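Local coordinates for aminopeptidase N family protein (PDB 4FGM) that probably acts as a zinc-dependent aminopeptidase of the M61 family, removing residues from the N-terminal end of peptides, at residues K69-L74 and A114-T119; T197-A202 and D251-H256; A522-Q527 and E538-G543. All coordinates share one frame; numbering follows the deposited sequence.

Overall arrangement
Three contacts spaced along one chain illustrate three kinds of local tie in different parts of a multidomain peptidase. Contact 1 belongs to the beta-rich N-terminal part and contact 3 to a C-terminal part that is probably PDZ-like; they lie on opposite sides of the chain's centre, their own centres about 62 Å apart. Contact 2 comes between them along the chain, its centre about 45 Å from each of the others. None touches another: the nearest atoms of contacts 2 and 3 are still about 30 Å apart. All three lie away from the zinc site of His273, His277 and Glu307 and its maleic acid, though contact 2 packs on helix 262-277, which carries both histidines.

Contact 1: K69-L74 and A114-T119; sequences KNRWQL and AVEGQT
The Arg71 guanidinium meets the Glu116 carboxylate in a salt bridge that spans a strand in the beta-rich N-terminal domain of the M61 family, and both side chains touch Trp32 of strand 30-32. That strand pairs antiparallel with both 71-74 and 114-115, so the two segments are next-but-one neighbours, with the CA atoms of Arg71 and Ala114 9.4 Å apart. The link is made by side chains and one water. Arg71 reaches across with CG anti to the backbone N (chi1 -170°) and a bend at chi3, which brings NH1 within 2.8 Å of Glu116 OE1. The N-H points almost straight at the oxygen, at 173°, and OE1 lies at the guanidinium edge, near its plane. On the acid's side the fit is less regular: NH1 approaches OE1 from the anti side and well out of the carboxylate plane. Glu116 follows strand 114-115 at the second position of a type II turn from Val115 to Gln118, closed by Gln118 N to Val115 O at 3.0 Å; Gly117 takes the left-handed backbone position that calls for glycine. The guanidinium has further acidic partners, Glu30 at NH1 and Glu295 at NH2, so three carboxylates gather round it and probably share its charge. A water completes the link, accepting from Arg71 NH2 at 3.1 Å and donating to Glu116 OE1 at 2.8 Å.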
loop_
_atom_site.group_PDB
_atom_site.type_symbol
_atom_site.label_atom_id
_atom_site.label_comp_id
_atom_site.label_asym_id
_atom_site.label_seq_id
_atom_site.Cartn_x
_atom_site.Cartn_y
_atom_site.Cartn_z
ATOM N N LYS A 69 12.139 17.325 -18.422
ATOM C CA LYS A 69 11.899 17.401 -16.987
ATOM C C LYS A 69 12.758 16.460 -16.161
ATOM O O LYS A 69 13.036 16.744 -14.997
ATOM C CB LYS A 69 10.433 17.124 -16.674
ATOM C CG LYS A 69 10.004 15.675 -16.869
ATOM C CD LYS A 69 8.517 15.511 -16.557
ATOM C CE LYS A 69 8.074 14.074 -16.691
ATOM N NZ LYS A 69 6.657 13.897 -16.288
ATOM N N ASN A 70 13.190 15.353 -16.757
ATOM C CA ASN A 70 13.986 14.374 -16.025
ATOM C C ASN A 70 15.197 13.852 -16.804
ATOM O O ASN A 70 15.705 12.772 -16.506
ATOM C CB ASN A 70 13.098 13.189 -15.685
ATOM C CG ASN A 70 12.845 12.316 -16.888
ATOM O OD1 ASN A 70 12.668 12.818 -17.999
ATOM N ND2 ASN A 70 12.825 11.007 -16.683
ATOM N N ARG A 71 15.667 14.600 -17.794
ATOM C CA ARG A 71 16.788 14.125 -18.591
ATOM C C ARG A 71 17.842 15.187 -18.873
ATOM O O ARG A 71 17.521 16.326 -19.229
ATOM C CB ARG A 71 16.258 13.535 -19.909
ATOM C CG ARG A 71 17.291 12.782 -20.755
ATOM C CD ARG A 71 16.625 12.048 -21.921
ATOM N NE ARG A 71 15.797 10.934 -21.469
ATOM C CZ ARG A 71 16.209 9.675 -21.393
ATOM N NH1 ARG A 71 17.443 9.358 -21.749
ATOM N NH2 ARG A 71 15.396 8.738 -20.932
ATOM N N TRP A 72 19.104 14.798 -18.699
ATOM C CA TRP A 72 20.229 15.690 -18.945
ATOM C C TRP A 72 21.131 15.117 -20.034
ATOM O O TRP A 72 21.180 13.897 -20.233
ATOM C CB TRP A 72 21.047 15.882 -17.663
ATOM C CG TRP A 72 20.394 16.747 -16.633
ATOM C CD1 TRP A 72 20.624 18.072 -16.410
ATOM C CD2 TRP A 72 19.392 16.349 -15.695
ATOM N NE1 TRP A 72 19.827 18.527 -15.386
ATOM C CE2 TRP A 72 19.061 17.487 -14.929
ATOM C CE3 TRP A 72 18.744 15.138 -15.425
ATOM C CZ2 TRP A 72 18.107 17.453 -13.912
ATOM C CZ3 TRP A 72 17.794 15.103 -14.414
ATOM C CH2 TRP A 72 17.487 16.255 -13.668
ATOM N N GLN A 73 21.842 16.000 -20.734
ATOM C CA GLN A 73 22.762 15.581 -21.789
ATOM C C GLN A 73 24.142 16.186 -21.531
ATOM O O GLN A 73 24.280 17.406 -21.384
ATOM C CB GLN A 73 22.246 16.018 -23.158
ATOM C CG GLN A 73 23.037 15.436 -24.321
ATOM C CD GLN A 73 22.436 15.781 -25.674
ATOM O OE1 GLN A 73 22.357 16.950 -26.056
ATOM N NE2 GLN A 73 22.010 14.760 -26.405
ATOM N N LEU A 74 25.153 15.320 -21.466
ATOM C CA LEU A 74 26.534 15.727 -21.200
ATOM C C LEU A 74 27.318 16.035 -22.464
ATOM O O LEU A 74 27.077 15.441 -23.516
ATOM C CB LEU A 74 27.282 14.616 -20.455
ATOM C CG LEU A 74 26.885 14.198 -19.042
ATOM C CD1 LEU A 74 27.562 12.879 -18.715
ATOM C CD2 LEU A 74 27.277 15.280 -18.037
ATOM N N ALA A 114 20.043 7.648 -13.690
ATOM C CA ALA A 114 20.432 6.469 -14.457
ATOM C C ALA A 114 21.277 6.922 -15.649
ATOM O O ALA A 114 21.020 7.979 -16.233
ATOM C CB ALA A 114 19.194 5.734 -14.949
ATOM N N VAL A 115 22.295 6.136 -15.993
ATOM C CA VAL A 115 23.156 6.452 -17.136
ATOM C C VAL A 115 22.586 5.751 -18.365
ATOM O O VAL A 115 22.623 4.521 -18.462
ATOM C CB VAL A 115 24.614 5.962 -16.908
ATOM C CG1 VAL A 115 25.477 6.321 -18.112
ATOM C CG2 VAL A 115 25.189 6.595 -15.643
ATOM N N GLU A 116 22.047 6.536 -19.294
ATOM C CA GLU A 116 21.446 5.999 -20.519
ATOM C C GLU A 116 22.330 4.999 -21.256
ATOM O O GLU A 116 23.493 5.280 -21.555
ATOM C CB GLU A 116 21.086 7.137 -21.474
ATOM C CG GLU A 116 20.386 6.686 -22.749
ATOM C CD GLU A 116 19.020 6.066 -22.495
ATOM O OE1 GLU A 116 18.204 6.688 -21.786
ATOM O OE2 GLU A 116 18.757 4.960 -23.012
ATOM N N GLY A 117 21.767 3.827 -21.536
ATOM C CA GLY A 117 22.504 2.800 -22.247
ATOM C C GLY A 117 23.426 1.948 -21.396
ATOM O O GLY A 117 23.840 0.874 -21.822
ATOM N N GLN A 118 23.760 2.417 -20.200
ATOM C CA GLN A 118 24.643 1.658 -19.317
ATOM C C GLN A 118 23.876 1.269 -18.063
ATOM O O GLN A 118 24.446 1.024 -17.004
ATOM C CB GLN A 118 25.862 2.501 -18.955
ATOM C CG GLN A 118 26.657 2.952 -20.158
ATOM C CD GLN A 118 27.857 3.786 -19.780
ATOM O OE1 GLN A 118 28.720 3.341 -19.019
ATOM N NE2 GLN A 118 27.926 5.005 -20.314
ATOM N N THR A 119 22.565 1.197 -18.221
ATOM C CA THR A 119 21.647 0.874 -17.145
ATOM C C THR A 119 21.632 -0.600 -16.701
ATOM O O THR A 119 21.158 -0.911 -15.604
ATOM C CB THR A 119 20.228 1.356 -17.553
ATOM O OG1 THR A 119 19.740 2.278 -16.563
ATOM C CG2 THR A 119 19.277 0.182 -17.750
HETATM O O HOH W 1 15.690 5.634 -21.337
#

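Contact 2: T197-A202 and D251-H256; sequences TSRITA and DLISAH
Ile200, in the first turn of helix 197-215, faces Ile253 of the irregular loop 251-256, their CA atoms 7.4 Å apart; those of Arg199 and Ala255 stand at 8.0 Å. No direct hydrogen bond joins the segments, and side chains make the contact. Ile200 and Ile253 run alongside each other, pointing opposite ways, CG1 of Ile200 meeting CG2 of Ile253 at 3.8 Å, while Ile200 CD1 reaches Leu252 CD2. Arg199 bends at chi2 (-90°) and lays one guanidinium face over Ile253, whose CD1 comes within 3.6 Å of Arg199 NH1. The polar rim is used separately: NH1 donates to Gln257 O and, at 2.8 Å, to a water that bonds Ser254 O, and NH2 donates to Tyr258 O. Replacing Arg199 by an alanine would remove this flat cover and is likely to leave Ile253 CD1 less well packed and to deprive the carbonyls of Gln257 and Tyr258 of these N-H donors. Tyr264 of helix 262-277 touches both Arg199 and Ile200, and Leu252 rests on Phe267 of that helix and on Leu189 of strand 183-190, so the loop lies against helix 197-215, the five-stranded sheet and helix 262-277.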
loop_
_atom_site.group_PDB
_atom_site.type_symbol
_atom_site.label_atom_id
_atom_site.label_comp_id
_atom_site.label_asym_id
_atom_site.label_seq_id
_atom_site.Cartn_x
_atom_site.Cartn_y
_atom_site.Cartn_z
ATOM N N THR A 197 10.051 -4.944 20.999
ATOM C CA THR A 197 10.604 -5.614 19.823
ATOM C C THR A 197 10.676 -7.136 19.891
ATOM O O THR A 197 10.554 -7.804 18.868
ATOM C CB THR A 197 12.004 -5.076 19.476
ATOM O OG1 THR A 197 12.808 -5.041 20.656
ATOM C CG2 THR A 197 11.906 -3.689 18.882
ATOM N N SER A 198 10.876 -7.693 21.077
ATOM C CA SER A 198 10.937 -9.144 21.188
ATOM C C SER A 198 9.591 -9.726 20.815
ATOM O O SER A 198 9.506 -10.675 20.045
ATOM C CB SER A 198 11.297 -9.573 22.611
ATOM O OG SER A 198 12.629 -9.210 22.923
ATOM N N ARG A 199 8.532 -9.139 21.352
ATOM C CA ARG A 199 7.186 -9.632 21.083
ATOM C C ARG A 199 6.775 -9.440 19.624
ATOM O O ARG A 199 6.275 -10.373 18.998
ATOM C CB ARG A 199 6.192 -8.945 22.024
ATOM C CG ARG A 199 4.791 -9.518 22.022
ATOM C CD ARG A 199 3.918 -8.853 20.989
ATOM N NE ARG A 199 2.506 -9.216 21.136
ATOM C CZ ARG A 199 1.749 -8.916 22.191
ATOM N NH1 ARG A 199 2.255 -8.243 23.219
ATOM N NH2 ARG A 199 0.473 -9.281 22.213
ATOM N N ILE A 200 6.992 -8.244 19.080
ATOM C CA ILE A 200 6.632 -7.958 17.688
ATOM C C ILE A 200 7.432 -8.854 16.749
ATOM O O ILE A 200 6.917 -9.404 15.785
ATOM C CB ILE A 200 6.912 -6.469 17.339
ATOM C CG1 ILE A 200 6.001 -5.564 18.172
ATOM C CG2 ILE A 200 6.672 -6.213 15.868
ATOM C CD1 ILE A 200 6.353 -4.088 18.081
ATOM N N THR A 201 8.707 -9.000 17.057
ATOM C CA THR A 201 9.604 -9.812 16.268
ATOM C C THR A 201 9.182 -11.279 16.313
ATOM O O THR A 201 9.239 -11.985 15.303
ATOM C CB THR A 201 11.046 -9.606 16.776
ATOM O OG1 THR A 201 11.774 -8.844 15.805
ATOM C CG2 THR A 201 11.734 -10.914 17.054
ATOM N N ALA A 202 8.741 -11.729 17.483
ATOM C CA ALA A 202 8.285 -13.104 17.641
ATOM C C ALA A 202 7.052 -13.327 16.766
ATOM O O ALA A 202 6.913 -14.383 16.143
ATOM C CB ALA A 202 7.956 -13.387 19.099
ATOM N N ASP A 251 0.525 1.772 16.866
ATOM C CA ASP A 251 0.436 0.448 16.253
ATOM C C ASP A 251 1.536 -0.497 16.733
ATOM O O ASP A 251 1.464 -1.705 16.509
ATOM C CB ASP A 251 0.504 0.558 14.725
ATOM C CG ASP A 251 -0.596 1.438 14.150
ATOM O OD1 ASP A 251 -1.650 1.581 14.810
ATOM O OD2 ASP A 251 -0.413 1.974 13.031
ATOM N N LEU A 252 2.556 0.053 17.385
ATOM C CA LEU A 252 3.659 -0.759 17.872
ATOM C C LEU A 252 3.445 -1.058 19.341
ATOM O O LEU A 252 3.799 -0.264 20.213
ATOM C CB LEU A 252 4.988 -0.033 17.653
ATOM C CG LEU A 252 5.326 0.254 16.182
ATOM C CD1 LEU A 252 6.657 0.975 16.107
ATOM C CD2 LEU A 252 5.395 -1.039 15.380
ATOM N N ILE A 253 2.864 -2.223 19.598
ATOM C CA ILE A 253 2.541 -2.672 20.941
ATOM C C ILE A 253 3.715 -2.616 21.934
ATOM O O ILE A 253 4.853 -2.967 21.609
ATOM C CB ILE A 253 1.917 -4.092 20.864
ATOM C CG1 ILE A 253 1.276 -4.458 22.199
ATOM C CG2 ILE A 253 2.959 -5.106 20.429
ATOM C CD1 ILE A 253 0.196 -5.516 22.059
ATOM N N SER A 254 3.423 -2.144 23.146
ATOM C CA SER A 254 4.429 -2.010 24.190
ATOM C C SER A 254 4.523 -3.242 25.090
ATOM O O SER A 254 3.696 -4.156 25.014
ATOM C CB SER A 254 4.132 -0.778 25.051
ATOM O OG SER A 254 2.953 -0.953 25.817
ATOM N N ALA A 255 5.533 -3.250 25.953
ATOM C CA ALA A 255 5.759 -4.355 26.872
ATOM C C ALA A 255 4.666 -4.474 27.934
ATOM O O ALA A 255 4.561 -5.500 28.604
ATOM C CB ALA A 255 7.122 -4.197 27.543
ATOM N N HIS A 256 3.857 -3.429 28.084
ATOM C CA HIS A 256 2.785 -3.433 29.077
ATOM C C HIS A 256 1.411 -3.717 28.477
ATOM O O HIS A 256 0.391 -3.603 29.160
ATOM C CB HIS A 256 2.766 -2.098 29.817
ATOM C CG HIS A 256 4.097 -1.716 30.383
ATOM N ND1 HIS A 256 4.815 -2.546 31.216
ATOM C CD2 HIS A 256 4.851 -0.603 30.217
ATOM C CE1 HIS A 256 5.957 -1.962 31.538
ATOM N NE2 HIS A 256 6.002 -0.782 30.945
HETATM O O HOH W 2 4.409 -7.015 24.570
#

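Contact 3: A522-Q527 and E538-G543; sequences AIDHLQ and ERYIPG
Tyr540 OH donates a hydrogen bond to Asp524 OD2, and the two oxygens are 2.6 Å apart. The aspartate receives it on the anti lone pair, and OD2 lies at the edge of the ring, near its plane, with carboxylate and ring turned 50° against each other. Asp524 CB is also close, 3.2 Å from Tyr540 OH, so the hydroxyl also lies against the CB end of the side chain. A looser touch lies alongside, where Leu526 CD1 comes to 4.2 Å from Arg539 NH1, the two side chains roughly perpendicular.

In the next shell, Arg539 CB sits over the centre of one face of the tyrosine ring, 4.2 Å above the plane, and Trp563 stacks with the ring. CG of Tyr540 stands anti to its carbonyl carbon (chi1 -53°), which sends the ring across to the other segment. The aspartate is set by a type I' turn from Ile523 to Leu526, with Asp524 and His525 both in left-handed backbone conformations. The turn is tied at both ends, Ile523 N to Leu526 O and Leu526 N to Ile523 O, each at 2.9 Å, making a tight beta hairpin with a two-residue loop. Asp524 is also backbone-bonded to Thr547 of strand 545-552, and His525 meets the ring of His549.

Tyr540 belongs to the loop that follows the short helix 533-537 and leads into strand 545-552. The bond thus ties a hairpin to a helix-to-strand connection at the protein surface, beside an antiparallel sheet with short helices, consistent with a PDZ-like domain at the C-terminal end of this protein.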
loop_
_atom_site.group_PDB
_atom_site.type_symbol
_atom_site.label_atom_id
_atom_site.label_comp_id
_atom_site.label_asym_id
_atom_site.label_seq_id
_atom_site.Cartn_x
_atom_site.Cartn_y
_atom_site.Cartn_z
ATOM N N ALA A 522 -25.561 23.513 11.349
ATOM C CA ALA A 522 -26.737 23.241 12.170
ATOM C C ALA A 522 -27.664 22.250 11.479
ATOM O O ALA A 522 -27.705 22.171 10.253
ATOM C CB ALA A 522 -27.493 24.534 12.467
ATOM N N ILE A 523 -28.386 21.481 12.285
ATOM C CA ILE A 523 -29.352 20.512 11.790
ATOM C C ILE A 523 -30.631 20.808 12.569
ATOM O O ILE A 523 -30.622 20.820 13.800
ATOM C CB ILE A 523 -28.892 19.061 12.068
ATOM C CG1 ILE A 523 -27.616 18.759 11.273
ATOM C CG2 ILE A 523 -29.997 18.076 11.678
ATOM C CD1 ILE A 523 -26.866 17.548 11.778
ATOM N N ASP A 524 -31.722 21.068 11.853
ATOM C CA ASP A 524 -33.000 21.384 12.487
ATOM C C ASP A 524 -32.837 22.594 13.427
ATOM O O ASP A 524 -33.472 22.673 14.479
ATOM C CB ASP A 524 -33.512 20.172 13.277
ATOM C CG ASP A 524 -35.020 20.168 13.424
ATOM O OD1 ASP A 524 -35.667 21.140 12.970
ATOM O OD2 ASP A 524 -35.561 19.192 13.989
ATOM N N HIS A 525 -31.972 23.526 13.035
ATOM C CA HIS A 525 -31.698 24.738 13.809
ATOM C C HIS A 525 -30.884 24.501 15.074
ATOM O O HIS A 525 -30.757 25.394 15.904
ATOM C CB HIS A 525 -33.009 25.447 14.157
ATOM C CG HIS A 525 -33.861 25.728 12.962
ATOM N ND1 HIS A 525 -33.583 26.747 12.076
ATOM C CD2 HIS A 525 -34.940 25.079 12.461
ATOM C CE1 HIS A 525 -34.451 26.711 11.081
ATOM N NE2 HIS A 525 -35.286 25.708 11.290
ATOM N N LEU A 526 -30.328 23.304 15.219
ATOM C CA LEU A 526 -29.512 22.983 16.387
ATOM C C LEU A 526 -28.042 22.833 16.004
ATOM O O LEU A 526 -27.702 22.216 14.993
ATOM C CB LEU A 526 -30.014 21.699 17.048
ATOM C CG LEU A 526 -31.417 21.792 17.648
ATOM C CD1 LEU A 526 -31.811 20.455 18.261
ATOM C CD2 LEU A 526 -31.437 22.898 18.710
ATOM N N GLN A 527 -27.165 23.409 16.815
ATOM C CA GLN A 527 -25.734 23.345 16.533
ATOM C C GLN A 527 -25.241 21.918 16.312
ATOM O O GLN A 527 -25.417 21.048 17.160
ATOM C CB GLN A 527 -24.947 23.989 17.672
ATOM C CG GLN A 527 -23.454 24.051 17.436
ATOM C CD GLN A 527 -22.744 24.821 18.522
ATOM O OE1 GLN A 527 -23.255 24.951 19.630
ATOM N NE2 GLN A 527 -21.556 25.323 18.219
ATOM N N GLU A 538 -30.865 10.650 16.373
ATOM C CA GLU A 538 -31.639 9.554 16.968
ATOM C C GLU A 538 -33.083 10.036 17.172
ATOM O O GLU A 538 -33.889 9.372 17.809
ATOM C CB GLU A 538 -31.027 9.145 18.323
ATOM C CG GLU A 538 -31.729 9.748 19.535
ATOM C CD GLU A 538 -30.778 10.247 20.616
ATOM O OE1 GLU A 538 -30.992 11.379 21.116
ATOM O OE2 GLU A 538 -29.831 9.513 20.979
ATOM N N ARG A 539 -33.401 11.196 16.616
ATOM C CA ARG A 539 -34.727 11.773 16.761
ATOM C C ARG A 539 -35.534 11.706 15.498
ATOM O O ARG A 539 -36.682 12.135 15.467
ATOM C CB ARG A 539 -34.611 13.235 17.175
ATOM C CG ARG A 539 -34.245 13.412 18.611
ATOM C CD ARG A 539 -33.541 14.705 18.801
ATOM N NE ARG A 539 -33.071 14.852 20.168
ATOM C CZ ARG A 539 -32.130 15.715 20.525
ATOM N NH1 ARG A 539 -31.574 16.497 19.613
ATOM N NH2 ARG A 539 -31.737 15.790 21.786
ATOM N N TYR A 540 -34.938 11.165 14.452
ATOM C CA TYR A 540 -35.624 11.101 13.183
ATOM C C TYR A 540 -35.799 9.703 12.642
ATOM O O TYR A 540 -35.097 8.779 13.033
ATOM C CB TYR A 540 -34.851 11.942 12.171
ATOM C CG TYR A 540 -34.607 13.335 12.671
ATOM C CD1 TYR A 540 -35.654 14.241 12.778
ATOM C CD2 TYR A 540 -33.343 13.735 13.079
ATOM C CE1 TYR A 540 -35.450 15.506 13.276
ATOM C CE2 TYR A 540 -33.127 15.006 13.583
ATOM C CZ TYR A 540 -34.184 15.886 13.678
ATOM O OH TYR A 540 -33.978 17.151 14.176
ATOM N N ILE A 541 -36.765 9.570 11.740
ATOM C CA ILE A 541 -37.035 8.312 11.067
ATOM C C ILE A 541 -37.212 8.671 9.595
ATOM O O ILE A 541 -37.483 9.818 9.255
ATOM C CB ILE A 541 -38.320 7.610 11.595
ATOM C CG1 ILE A 541 -39.549 8.475 11.326
ATOM C CG2 ILE A 541 -38.176 7.317 13.084
ATOM C CD1 ILE A 541 -40.850 7.775 11.657
ATOM N N PRO A 542 -37.042 7.696 8.700
ATOM C CA PRO A 542 -37.198 7.991 7.272
ATOM C C PRO A 542 -38.497 8.750 6.983
ATOM O O PRO A 542 -39.556 8.413 7.511
ATOM C CB PRO A 542 -37.166 6.603 6.634
ATOM C CG PRO A 542 -36.223 5.856 7.533
ATOM C CD PRO A 542 -36.675 6.286 8.918
ATOM N N GLY A 543 -38.402 9.781 6.154
ATOM C CA GLY A 543 -39.573 10.567 5.816
ATOM C C GLY A 543 -39.608 11.912 6.520
ATOM O O GLY A 543 -40.296 12.828 6.072
#